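Anaphase-promoting complex subunit cut9 (Schizosaccharomyces pombe, PDB 2XPI) forms part of the anaphase-promoting complex, the E3 ubiquitin ligase that controls progression through mitosis and G1, and binds hcn1 through its TPR repeats. Local coordinates at residues Q208-T211 with D217-K220; Y164-A169 with T211-F216; I381-L384 with S390-R393; T375-G380 with P404-A409. All blocks are in the same frame, centred on the assembly; numbering follows the deposited sequence.

Contact 1 of 4, residues Q208-T211 with D217-K220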
loop_
_atom_site.group_PDB
_atom_site.type_symbol
_atom_site.label_atom_id
_atom_site.label_comp_id
_atom_site.label_asym_id
_atom_site.label_seq_id
_atom_site.Cartn_x
_atom_site.Cartn_y
_atom_site.Cartn_z
ATOM N N GLN A 208 4.040 -20.200 -2.536
ATOM C CA GLN A 208 4.455 -19.001 -1.800
ATOM C C GLN A 208 4.667 -19.271 -0.317
ATOM O O GLN A 208 5.562 -18.700 0.312
ATOM C CB GLN A 208 3.399 -17.921 -1.938
ATOM C CG GLN A 208 3.364 -17.264 -3.287
ATOM C CD GLN A 208 4.479 -16.268 -3.451
ATOM O OE1 GLN A 208 5.649 -16.612 -3.367
ATOM N NE2 GLN A 208 4.117 -15.013 -3.672
ATOM N N VAL A 209 3.813 -20.121 0.246
ATOM C CA VAL A 209 3.909 -20.499 1.650
ATOM C C VAL A 209 5.210 -21.269 1.872
ATOM O O VAL A 209 6.036 -20.905 2.716
ATOM C CB VAL A 209 2.701 -21.383 2.089
ATOM C CG1 VAL A 209 2.991 -22.068 3.413
ATOM C CG2 VAL A 209 1.431 -20.561 2.179
ATOM N N TYR A 210 5.393 -22.338 1.100
ATOM C CA TYR A 210 6.575 -23.181 1.236
ATOM C C TYR A 210 7.879 -22.409 1.086
ATOM O O TYR A 210 8.869 -22.740 1.721
ATOM C CB TYR A 210 6.514 -24.350 0.265
ATOM C CG TYR A 210 5.660 -25.466 0.796
ATOM C CD1 TYR A 210 5.755 -25.853 2.126
ATOM C CD2 TYR A 210 4.772 -26.145 -0.020
ATOM C CE1 TYR A 210 4.990 -26.867 2.623
ATOM C CE2 TYR A 210 4.001 -27.170 0.478
ATOM C CZ TYR A 210 4.115 -27.518 1.800
ATOM O OH TYR A 210 3.352 -28.535 2.306
ATOM N N THR A 211 7.877 -21.378 0.250
ATOM C CA THR A 211 9.030 -20.518 0.120
ATOM C C THR A 211 9.307 -19.830 1.454
ATOM O O THR A 211 10.461 -19.717 1.877
ATOM C CB THR A 211 8.795 -19.464 -0.957
ATOM O OG1 THR A 211 8.578 -20.117 -2.211
ATOM C CG2 THR A 211 9.984 -18.534 -1.069
ATOM N N ASP A 217 12.306 -27.119 -1.811
ATOM C CA ASP A 217 12.006 -28.300 -2.643
ATOM C C ASP A 217 10.511 -28.532 -2.865
ATOM O O ASP A 217 10.091 -28.951 -3.951
ATOM C CB ASP A 217 12.650 -29.602 -2.142
ATOM C CG ASP A 217 13.164 -29.511 -0.728
ATOM O OD1 ASP A 217 14.394 -29.576 -0.566
ATOM O OD2 ASP A 217 12.354 -29.407 0.222
ATOM N N ARG A 218 9.713 -28.278 -1.833
ATOM C CA ARG A 218 8.280 -28.470 -1.938
ATOM C C ARG A 218 7.629 -27.308 -2.682
ATOM O O ARG A 218 6.571 -27.473 -3.310
ATOM C CB ARG A 218 7.664 -28.647 -0.555
ATOM C CG ARG A 218 6.686 -29.798 -0.514
ATOM C CD ARG A 218 6.890 -30.638 0.711
ATOM N NE ARG A 218 5.879 -30.357 1.715
ATOM C CZ ARG A 218 5.354 -31.282 2.509
ATOM N NH1 ARG A 218 5.749 -32.547 2.408
ATOM N NH2 ARG A 218 4.433 -30.937 3.401
ATOM N N ALA A 219 8.285 -26.146 -2.604
ATOM C CA ALA A 219 7.854 -24.918 -3.266
ATOM C C ALA A 219 8.035 -25.085 -4.763
ATOM O O ALA A 219 7.199 -24.666 -5.559
ATOM C CB ALA A 219 8.685 -23.757 -2.777
ATOM N N LYS A 220 9.154 -25.701 -5.131
ATOM C CA LYS A 220 9.472 -25.976 -6.515
ATOM C C LYS A 220 8.402 -26.890 -7.090
ATOM O O LYS A 220 7.829 -26.615 -8.141
ATOM C CB LYS A 220 10.856 -26.624 -6.573
ATOM C CG LYS A 220 11.244 -27.299 -7.872
ATOM C CD LYS A 220 12.583 -28.021 -7.715
#
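Tyr210 and Arg218 cross obliquely, Arg218 CB over one face of the phenol ring and the guanidinium presenting its edge to the hydroxyl. The CB starts the overlap as a CH-pi contact, 4.0 Å from the centroid of the Tyr210 ring and nearly over the ring face. Bends at chi2 and chi3 then carry the arginine past CE2 and CZ of the ring, and its guanidinium ends up steeply turned against the phenol, the two planes 76° apart. Arg218 NH2 donates to Tyr210 OH at 2.9 Å, a bent bond (139° at the hydrogen) with the oxygen 23° out of the guanidinium plane.

Both helices, 198-212 and 216-229, belong to TPR 4 and form its antiparallel helix pair. Their backbones come close where Ala219 faces Tyr210: the two CA atoms are 5.0 Å apart, and Ala219 CB sits 3.8 Å from Tyr210 CB. The same methyl lies 3.7 Å from Thr211 OG1, whose hydrogen bonds go to Gly207 O and Tyr223 OH.

Glu175 ties in the polar ends from outside the pair, its carbonyl hydrogen-bonded to Tyr210 OH and its carboxylate salt-bridged to Arg218 NH2. A leucine at Tyr210 takes away the ring face and the hydroxyl, and would probably leave the Arg218 guanidinium freer to turn and Glu175 O without the phenol.

Contact 2 of 4, residues Y164-A169 with T211-F216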
loop_
_atom_site.group_PDB
_atom_site.type_symbol
_atom_site.label_atom_id
_atom_site.label_comp_id
_atom_site.label_asym_id
_atom_site.label_seq_id
_atom_site.Cartn_x
_atom_site.Cartn_y
_atom_site.Cartn_z
ATOM N N TYR A 164 0.872 -13.316 6.653
ATOM C CA TYR A 164 2.027 -14.085 7.094
ATOM C C TYR A 164 1.611 -15.272 7.955
ATOM O O TYR A 164 2.439 -15.865 8.669
ATOM C CB TYR A 164 2.984 -13.200 7.889
ATOM C CG TYR A 164 3.446 -11.976 7.155
ATOM C CD1 TYR A 164 4.197 -12.082 6.002
ATOM C CD2 TYR A 164 3.139 -10.707 7.625
ATOM C CE1 TYR A 164 4.633 -10.956 5.328
ATOM C CE2 TYR A 164 3.566 -9.573 6.962
ATOM C CZ TYR A 164 4.316 -9.702 5.811
ATOM O OH TYR A 164 4.760 -8.575 5.148
ATOM N N ASP A 165 0.331 -15.612 7.891
ATOM C CA ASP A 165 -0.186 -16.751 8.617
ATOM C C ASP A 165 0.061 -18.017 7.804
ATOM O O ASP A 165 -0.756 -18.394 6.967
ATOM C CB ASP A 165 -1.676 -16.561 8.867
ATOM C CG ASP A 165 -2.208 -17.487 9.939
ATOM O OD1 ASP A 165 -1.668 -18.613 10.086
ATOM O OD2 ASP A 165 -3.171 -17.079 10.633
ATOM N N TRP A 166 1.186 -18.682 8.053
ATOM C CA TRP A 166 1.629 -19.745 7.153
ATOM C C TRP A 166 0.915 -21.063 7.380
ATOM O O TRP A 166 0.579 -21.757 6.426
ATOM C CB TRP A 166 3.136 -19.940 7.232
ATOM C CG TRP A 166 3.886 -18.681 7.039
ATOM C CD1 TRP A 166 4.788 -18.128 7.898
ATOM C CD2 TRP A 166 3.796 -17.796 5.924
ATOM N NE1 TRP A 166 5.270 -16.953 7.384
ATOM C CE2 TRP A 166 4.674 -16.721 6.172
ATOM C CE3 TRP A 166 3.051 -17.799 4.742
ATOM C CZ2 TRP A 166 4.830 -15.655 5.283
ATOM C CZ3 TRP A 166 3.216 -16.742 3.846
ATOM C CH2 TRP A 166 4.099 -15.688 4.125
ATOM N N GLN A 167 0.693 -21.409 8.640
ATOM C CA GLN A 167 -0.053 -22.615 8.976
ATOM C C GLN A 167 -1.542 -22.438 8.653
ATOM O O GLN A 167 -2.179 -23.344 8.129
ATOM C CB GLN A 167 0.172 -22.992 10.450
ATOM C CG GLN A 167 -0.626 -24.199 10.953
ATOM C CD GLN A 167 -0.487 -25.420 10.060
ATOM O OE1 GLN A 167 -1.492 -25.984 9.606
ATOM N NE2 GLN A 167 0.757 -25.832 9.793
ATOM N N GLY A 168 -2.091 -21.266 8.953
ATOM C CA GLY A 168 -3.447 -20.949 8.541
ATOM C C GLY A 168 -3.633 -21.231 7.060
ATOM O O GLY A 168 -4.457 -22.074 6.680
ATOM N N ALA A 169 -2.848 -20.544 6.227
ATOM C CA ALA A 169 -2.900 -20.721 4.778
ATOM C C ALA A 169 -2.787 -22.189 4.361
ATOM O O ALA A 169 -3.457 -22.631 3.419
ATOM C CB ALA A 169 -1.824 -19.906 4.117
ATOM N N THR A 211 7.877 -21.378 0.250
ATOM C CA THR A 211 9.030 -20.518 0.120
ATOM C C THR A 211 9.307 -19.830 1.454
ATOM O O THR A 211 10.461 -19.717 1.877
ATOM C CB THR A 211 8.795 -19.464 -0.957
ATOM O OG1 THR A 211 8.578 -20.117 -2.211
ATOM C CG2 THR A 211 9.984 -18.534 -1.069
ATOM N N ASN A 212 8.245 -19.380 2.120
ATOM C CA ASN A 212 8.390 -18.652 3.377
ATOM C C ASN A 212 8.705 -19.544 4.555
ATOM O O ASN A 212 9.172 -19.061 5.580
ATOM C CB ASN A 212 7.159 -17.806 3.672
ATOM C CG ASN A 212 7.113 -16.540 2.831
ATOM O OD1 ASN A 212 7.885 -15.611 3.058
ATOM N ND2 ASN A 212 6.207 -16.504 1.850
ATOM N N LEU A 213 8.455 -20.841 4.414
ATOM C CA LEU A 213 8.882 -21.818 5.413
ATOM C C LEU A 213 10.257 -22.400 5.036
ATOM O O LEU A 213 10.844 -23.229 5.750
ATOM C CB LEU A 213 7.828 -22.915 5.549
ATOM C CG LEU A 213 6.451 -22.375 5.941
ATOM C CD1 LEU A 213 5.404 -23.491 5.972
ATOM C CD2 LEU A 213 6.501 -21.623 7.272
ATOM N N SER A 214 10.762 -21.943 3.896
ATOM C CA SER A 214 12.059 -22.358 3.398
ATOM C C SER A 214 12.109 -23.848 3.074
ATOM O O SER A 214 13.158 -24.484 3.242
ATOM C CB SER A 214 13.154 -21.971 4.390
ATOM O OG SER A 214 13.029 -20.597 4.721
ATOM N N ASN A 215 10.975 -24.399 2.623
ATOM C CA ASN A 215 10.968 -25.709 1.981
ATOM C C ASN A 215 11.032 -25.462 0.491
ATOM O O ASN A 215 10.063 -25.693 -0.229
ATOM C CB ASN A 215 9.722 -26.544 2.302
ATOM C CG ASN A 215 9.279 -26.414 3.732
ATOM O OD1 ASN A 215 9.711 -25.512 4.447
ATOM N ND2 ASN A 215 8.393 -27.309 4.164
ATOM N N PHE A 216 12.174 -24.971 0.033
ATOM C CA PHE A 216 12.356 -24.680 -1.377
ATOM C C PHE A 216 12.134 -25.883 -2.304
ATOM O O PHE A 216 11.776 -25.681 -3.465
ATOM C CB PHE A 216 13.705 -24.000 -1.623
ATOM C CG PHE A 216 13.905 -22.749 -0.803
ATOM C CD1 PHE A 216 13.250 -21.563 -1.146
ATOM C CD2 PHE A 216 14.731 -22.758 0.325
ATOM C CE1 PHE A 216 13.423 -20.407 -0.382
ATOM C CE2 PHE A 216 14.909 -21.605 1.094
ATOM C CZ PHE A 216 14.254 -20.430 0.742
#
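Trp166, in the first turn of helix 166-173, faces Asn212, the last residue of helix 198-212, and Leu213 just after it, and the backbones stay well apart, with 7.7 Å between the CA atoms of Trp166 and Leu213. The indole spans that distance. Asn212 lies over the six-membered ring, its CB 3.6 Å from the ring centroid and 15° off the normal, and its amide is almost parallel to the indole, 12° between the planes. The amide nitrogen ND2 comes within 3.2 Å of Trp166 CH2, but its hydrogen bond goes back to Gln208 O in its own helix, which steadies the amide in this flat pose. On the opposite face of the indole is Tyr164 O. Leu213 reaches the root of the tryptophan, CD2 lying 3.8 Å from Trp166 CB.

Asp165 N-caps the tryptophan's helix, its OD1 accepting from Gly168 N at 2.9 Å. A serine at Trp166 would probably open a gap between the helices and leave the Asn212 amide without the surface it lies on. Between these two segments, one in TPR 3 and one in TPR 4, no hydrogen bond forms: the indole face carries the Asn212 side chain and the Leu213 methyl packs at the tryptophan's root, both by dispersion.

Contact 3 of 4, residues I381-L384 with S390-R393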
loop_
_atom_site.group_PDB
_atom_site.type_symbol
_atom_site.label_atom_id
_atom_site.label_comp_id
_atom_site.label_asym_id
_atom_site.label_seq_id
_atom_site.Cartn_x
_atom_site.Cartn_y
_atom_site.Cartn_z
ATOM N N ILE A 381 28.222 -0.686 -10.052
ATOM C CA ILE A 381 28.912 -0.828 -11.325
ATOM C C ILE A 381 29.631 0.461 -11.665
ATOM O O ILE A 381 30.728 0.438 -12.214
ATOM C CB ILE A 381 27.951 -1.225 -12.462
ATOM C CG1 ILE A 381 27.514 -2.680 -12.275
ATOM C CG2 ILE A 381 28.623 -1.039 -13.841
ATOM C CD1 ILE A 381 26.421 -3.110 -13.206
ATOM N N TYR A 382 29.015 1.585 -11.300
ATOM C CA TYR A 382 29.636 2.887 -11.506
ATOM C C TYR A 382 30.920 3.037 -10.723
ATOM O O TYR A 382 31.933 3.435 -11.280
ATOM C CB TYR A 382 28.720 4.036 -11.112
ATOM C CG TYR A 382 29.512 5.305 -11.006
ATOM C CD1 TYR A 382 30.117 5.853 -12.127
ATOM C CD2 TYR A 382 29.697 5.937 -9.785
ATOM C CE1 TYR A 382 30.863 7.004 -12.049
ATOM C CE2 TYR A 382 30.454 7.100 -9.688
ATOM C CZ TYR A 382 31.033 7.625 -10.829
ATOM O OH TYR A 382 31.780 8.777 -10.758
ATOM N N TYR A 383 30.874 2.755 -9.425
ATOM C CA TYR A 383 32.086 2.815 -8.622
ATOM C C TYR A 383 33.132 1.855 -9.178
ATOM O O TYR A 383 34.318 1.977 -8.885
ATOM C CB TYR A 383 31.792 2.576 -7.141
ATOM C CG TYR A 383 31.135 3.778 -6.521
ATOM C CD1 TYR A 383 31.758 5.020 -6.561
ATOM C CD2 TYR A 383 29.883 3.690 -5.919
ATOM C CE1 TYR A 383 31.163 6.145 -6.017
ATOM C CE2 TYR A 383 29.276 4.812 -5.361
ATOM C CZ TYR A 383 29.923 6.039 -5.417
ATOM O OH TYR A 383 29.347 7.166 -4.869
ATOM N N LEU A 384 32.684 0.942 -10.035
ATOM C CA LEU A 384 33.571 -0.002 -10.695
ATOM C C LEU A 384 34.251 0.437 -12.041
ATOM O O LEU A 384 35.370 -0.015 -12.258
ATOM C CB LEU A 384 32.890 -1.377 -10.803
ATOM C CG LEU A 384 33.739 -2.630 -10.550
ATOM C CD1 LEU A 384 34.231 -2.640 -9.123
ATOM C CD2 LEU A 384 32.981 -3.926 -10.857
ATOM N N SER A 390 36.022 -0.171 -2.620
ATOM C CA SER A 390 35.339 -0.225 -1.337
ATOM C C SER A 390 33.854 0.131 -1.476
ATOM O O SER A 390 32.984 -0.597 -0.996
ATOM C CB SER A 390 35.993 0.728 -0.333
ATOM O OG SER A 390 37.392 0.821 -0.546
ATOM N N GLU A 391 33.557 1.254 -2.118
ATOM C CA GLU A 391 32.174 1.696 -2.197
ATOM C C GLU A 391 31.392 0.852 -3.218
ATOM O O GLU A 391 30.178 0.678 -3.102
ATOM C CB GLU A 391 32.078 3.210 -2.447
ATOM C CG GLU A 391 33.164 3.781 -3.342
ATOM C CD GLU A 391 34.497 4.014 -2.623
ATOM O OE1 GLU A 391 34.571 4.954 -1.797
ATOM O OE2 GLU A 391 35.479 3.275 -2.899
ATOM N N ALA A 392 32.097 0.290 -4.191
ATOM C CA ALA A 392 31.478 -0.681 -5.075
ATOM C C ALA A 392 31.067 -1.914 -4.271
ATOM O O ALA A 392 29.919 -2.353 -4.348
ATOM C CB ALA A 392 32.413 -1.055 -6.191
ATOM N N ARG A 393 31.992 -2.471 -3.489
ATOM C CA ARG A 393 31.650 -3.610 -2.639
ATOM C C ARG A 393 30.451 -3.327 -1.748
ATOM O O ARG A 393 29.535 -4.143 -1.683
ATOM C CB ARG A 393 32.810 -4.054 -1.765
ATOM C CG ARG A 393 32.419 -5.209 -0.861
ATOM C CD ARG A 393 33.562 -6.147 -0.615
ATOM N NE ARG A 393 34.472 -5.653 0.406
ATOM C CZ ARG A 393 35.781 -5.493 0.232
ATOM N NH1 ARG A 393 36.354 -5.778 -0.935
ATOM N NH2 ARG A 393 36.520 -5.046 1.241
#
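Tyr383 rests on Ala392 and Glu391 of the next helix, and its contacts are concentrated at the near end of the side chain. CB touches Ala392 twice, 3.7 Å from the backbone N and 3.8 Å from the methyl. With chi1 at -74°, CG stands anti to the carbonyl carbon, and the ring extends beside Glu391. Glu391 CG meets CG and CD1 from over one face, 3.7 Å from CD1; measured to the ring centroid it is a CH-pi contact of 3.9 Å. CD2, on the other edge of the ring, is more loosely approached by Glu391 CB and O, and CE1 is only grazed by Glu391 CG. Tyr382 CD2 lies over the opposite face of the ring.

Next to the tyrosine, Leu384 CD1 packs on Ala392 CB at 3.8 Å, bringing a second side chain to the same methyl. This is the helix pair of TPR 9, helices 373-385 and 389-402, brought together at a small residue: the CA atoms of Tyr383 and Ala392 are 5.0 Å apart. Chemically the contact is almost wholly nonpolar. Even the glutamate joins through its methylene, its carboxylate plane turned 50° from the ring, so shape and dispersion, rather than hydrogen bonds, hold these two segments together.

Contact 4 of 4, residues T375-G380 with P404-A409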
loop_
_atom_site.group_PDB
_atom_site.type_symbol
_atom_site.label_atom_id
_atom_site.label_comp_id
_atom_site.label_asym_id
_atom_site.label_seq_id
_atom_site.Cartn_x
_atom_site.Cartn_y
_atom_site.Cartn_z
ATOM N N THR A 375 18.740 -0.730 -8.490
ATOM C CA THR A 375 19.230 0.627 -8.301
ATOM C C THR A 375 20.638 0.601 -7.747
ATOM O O THR A 375 21.505 1.340 -8.205
ATOM C CB THR A 375 18.333 1.439 -7.380
ATOM O OG1 THR A 375 17.142 1.759 -8.094
ATOM C CG2 THR A 375 19.021 2.739 -6.965
ATOM N N TRP A 376 20.873 -0.276 -6.781
ATOM C CA TRP A 376 22.172 -0.314 -6.131
ATOM C C TRP A 376 23.204 -1.152 -6.883
ATOM O O TRP A 376 24.390 -0.959 -6.703
ATOM C CB TRP A 376 22.022 -0.664 -4.659
ATOM C CG TRP A 376 21.001 0.261 -4.038
ATOM C CD1 TRP A 376 19.697 -0.020 -3.789
ATOM C CD2 TRP A 376 21.188 1.631 -3.672
ATOM N NE1 TRP A 376 19.064 1.070 -3.258
ATOM C CE2 TRP A 376 19.956 2.103 -3.181
ATOM C CE3 TRP A 376 22.279 2.503 -3.701
ATOM C CZ2 TRP A 376 19.785 3.400 -2.713
ATOM C CZ3 TRP A 376 22.104 3.801 -3.240
ATOM C CH2 TRP A 376 20.871 4.231 -2.745
ATOM N N LEU A 377 22.741 -2.036 -7.763
ATOM C CA LEU A 377 23.621 -2.679 -8.736
ATOM C C LEU A 377 24.255 -1.596 -9.586
ATOM O O LEU A 377 25.445 -1.637 -9.862
ATOM C CB LEU A 377 22.827 -3.626 -9.628
ATOM C CG LEU A 377 23.412 -4.801 -10.444
ATOM C CD1 LEU A 377 23.199 -4.573 -11.915
ATOM C CD2 LEU A 377 24.856 -5.179 -10.150
ATOM N N ALA A 378 23.453 -0.613 -9.987
ATOM C CA ALA A 378 23.920 0.453 -10.871
ATOM C C ALA A 378 24.933 1.374 -10.171
ATOM O O ALA A 378 25.964 1.748 -10.752
ATOM C CB ALA A 378 22.742 1.254 -11.423
ATOM N N VAL A 379 24.634 1.741 -8.930
ATOM C CA VAL A 379 25.578 2.523 -8.136
ATOM C C VAL A 379 26.917 1.782 -8.007
ATOM O O VAL A 379 27.965 2.388 -8.105
ATOM C CB VAL A 379 25.013 2.855 -6.748
ATOM C CG1 VAL A 379 26.045 3.539 -5.916
ATOM C CG2 VAL A 379 23.804 3.753 -6.882
ATOM N N GLY A 380 26.868 0.465 -7.829
ATOM C CA GLY A 380 28.063 -0.325 -7.660
ATOM C C GLY A 380 28.881 -0.402 -8.933
ATOM O O GLY A 380 30.096 -0.214 -8.906
ATOM N N PRO A 404 18.475 -11.240 -2.373
ATOM C CA PRO A 404 19.460 -12.319 -2.307
ATOM C C PRO A 404 19.383 -13.231 -3.515
ATOM O O PRO A 404 20.270 -14.048 -3.730
ATOM C CB PRO A 404 19.051 -13.093 -1.054
ATOM C CG PRO A 404 18.181 -12.166 -0.260
ATOM C CD PRO A 404 17.527 -11.260 -1.239
ATOM N N GLN A 405 18.320 -13.116 -4.289
ATOM C CA GLN A 405 18.166 -13.944 -5.483
ATOM C C GLN A 405 18.759 -13.270 -6.731
ATOM O O GLN A 405 18.832 -13.871 -7.811
ATOM C CB GLN A 405 16.690 -14.277 -5.698
ATOM C CG GLN A 405 16.373 -15.765 -5.595
ATOM C CD GLN A 405 16.613 -16.341 -4.216
ATOM O OE1 GLN A 405 16.411 -15.679 -3.203
ATOM N NE2 GLN A 405 17.040 -17.590 -4.172
ATOM N N PHE A 406 19.208 -12.028 -6.554
ATOM C CA PHE A 406 19.709 -11.187 -7.636
ATOM C C PHE A 406 21.154 -11.503 -8.043
ATOM O O PHE A 406 22.109 -10.961 -7.477
ATOM C CB PHE A 406 19.609 -9.720 -7.211
ATOM C CG PHE A 406 19.636 -8.760 -8.360
ATOM C CD1 PHE A 406 19.031 -9.091 -9.569
ATOM C CD2 PHE A 406 20.256 -7.535 -8.237
ATOM C CE1 PHE A 406 19.054 -8.205 -10.637
ATOM C CE2 PHE A 406 20.277 -6.657 -9.288
ATOM C CZ PHE A 406 19.680 -6.988 -10.493
ATOM N N GLY A 407 21.302 -12.360 -9.042
ATOM C CA GLY A 407 22.602 -12.850 -9.476
ATOM C C GLY A 407 23.648 -11.821 -9.845
ATOM O O GLY A 407 24.748 -11.871 -9.316
ATOM N N PRO A 408 23.321 -10.890 -10.761
ATOM C CA PRO A 408 24.234 -9.799 -11.139
ATOM C C PRO A 408 24.894 -9.090 -9.960
ATOM O O PRO A 408 26.056 -8.707 -10.064
ATOM C CB PRO A 408 23.314 -8.828 -11.904
ATOM C CG PRO A 408 22.287 -9.699 -12.520
ATOM C CD PRO A 408 22.061 -10.840 -11.541
ATOM N N ALA A 409 24.186 -8.913 -8.851
ATOM C CA ALA A 409 24.754 -8.216 -7.698
ATOM C C ALA A 409 25.809 -9.077 -7.023
ATOM O O ALA A 409 26.760 -8.559 -6.431
ATOM C CB ALA A 409 23.677 -7.862 -6.718
#
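Leu377 is the one residue of segment 375-380 that reaches across, and it meets Phe406, Pro408 and Ala409 together. Its CG lies 3.8 Å from Phe406 CE2, with CB close behind, and the two side chains cross at about a right angle. The CD2 branch turns to the backbone of the opposing segment, 3.7 Å from Pro408 O and 3.9 Å from Ala409 CA, whereas CD1 makes a looser contact of 4.3 Å with Pro408 CB. With CG anti to the backbone N (chi1 -159°), the branch point is carried toward Phe406, and chi2 then sets CD2 against the backbone and CD1 against the proline ring.

Phe406 stands just before helix 407-420 and likewise holds CG anti to its backbone N, laying the ring against Leu377. Farther out, Phe396 and Leu346 also touch Leu377, and Pro343 lies against both Phe406 and Pro408. Pro408 additionally packs on the backbone of another protein chain. The contact joins the first helix of TPR 9, residues 373-385, to the start of the first helix of TPR 10. Packing of the next repeat's first helix against both helices of the repeat before it is characteristic of the TPR superhelix.

How the contacts relate
Along the chain, contact 2 opens in TPR 3 and ends in TPR 4 at the turn that contact 1 spans, so the two share Thr211 and helix 198-212, their centres 8 Å apart. Contacts 3 and 4 come later and share helix 373-385; contact 3 is nested inside the loop that contact 4 closes, with centres 11 Å apart and Ala392 CB touching Gly380 O. The groups do not touch, though contacts 2 and 4 come within about 6 Å at their nearest atoms. Each group pairs a contact within one repeat (1, 3) with one joining neighbouring repeats (2, 4). TPR 3 and 4 fall in the homodimerising region, while TPR 10 belongs to the hcn1-binding set.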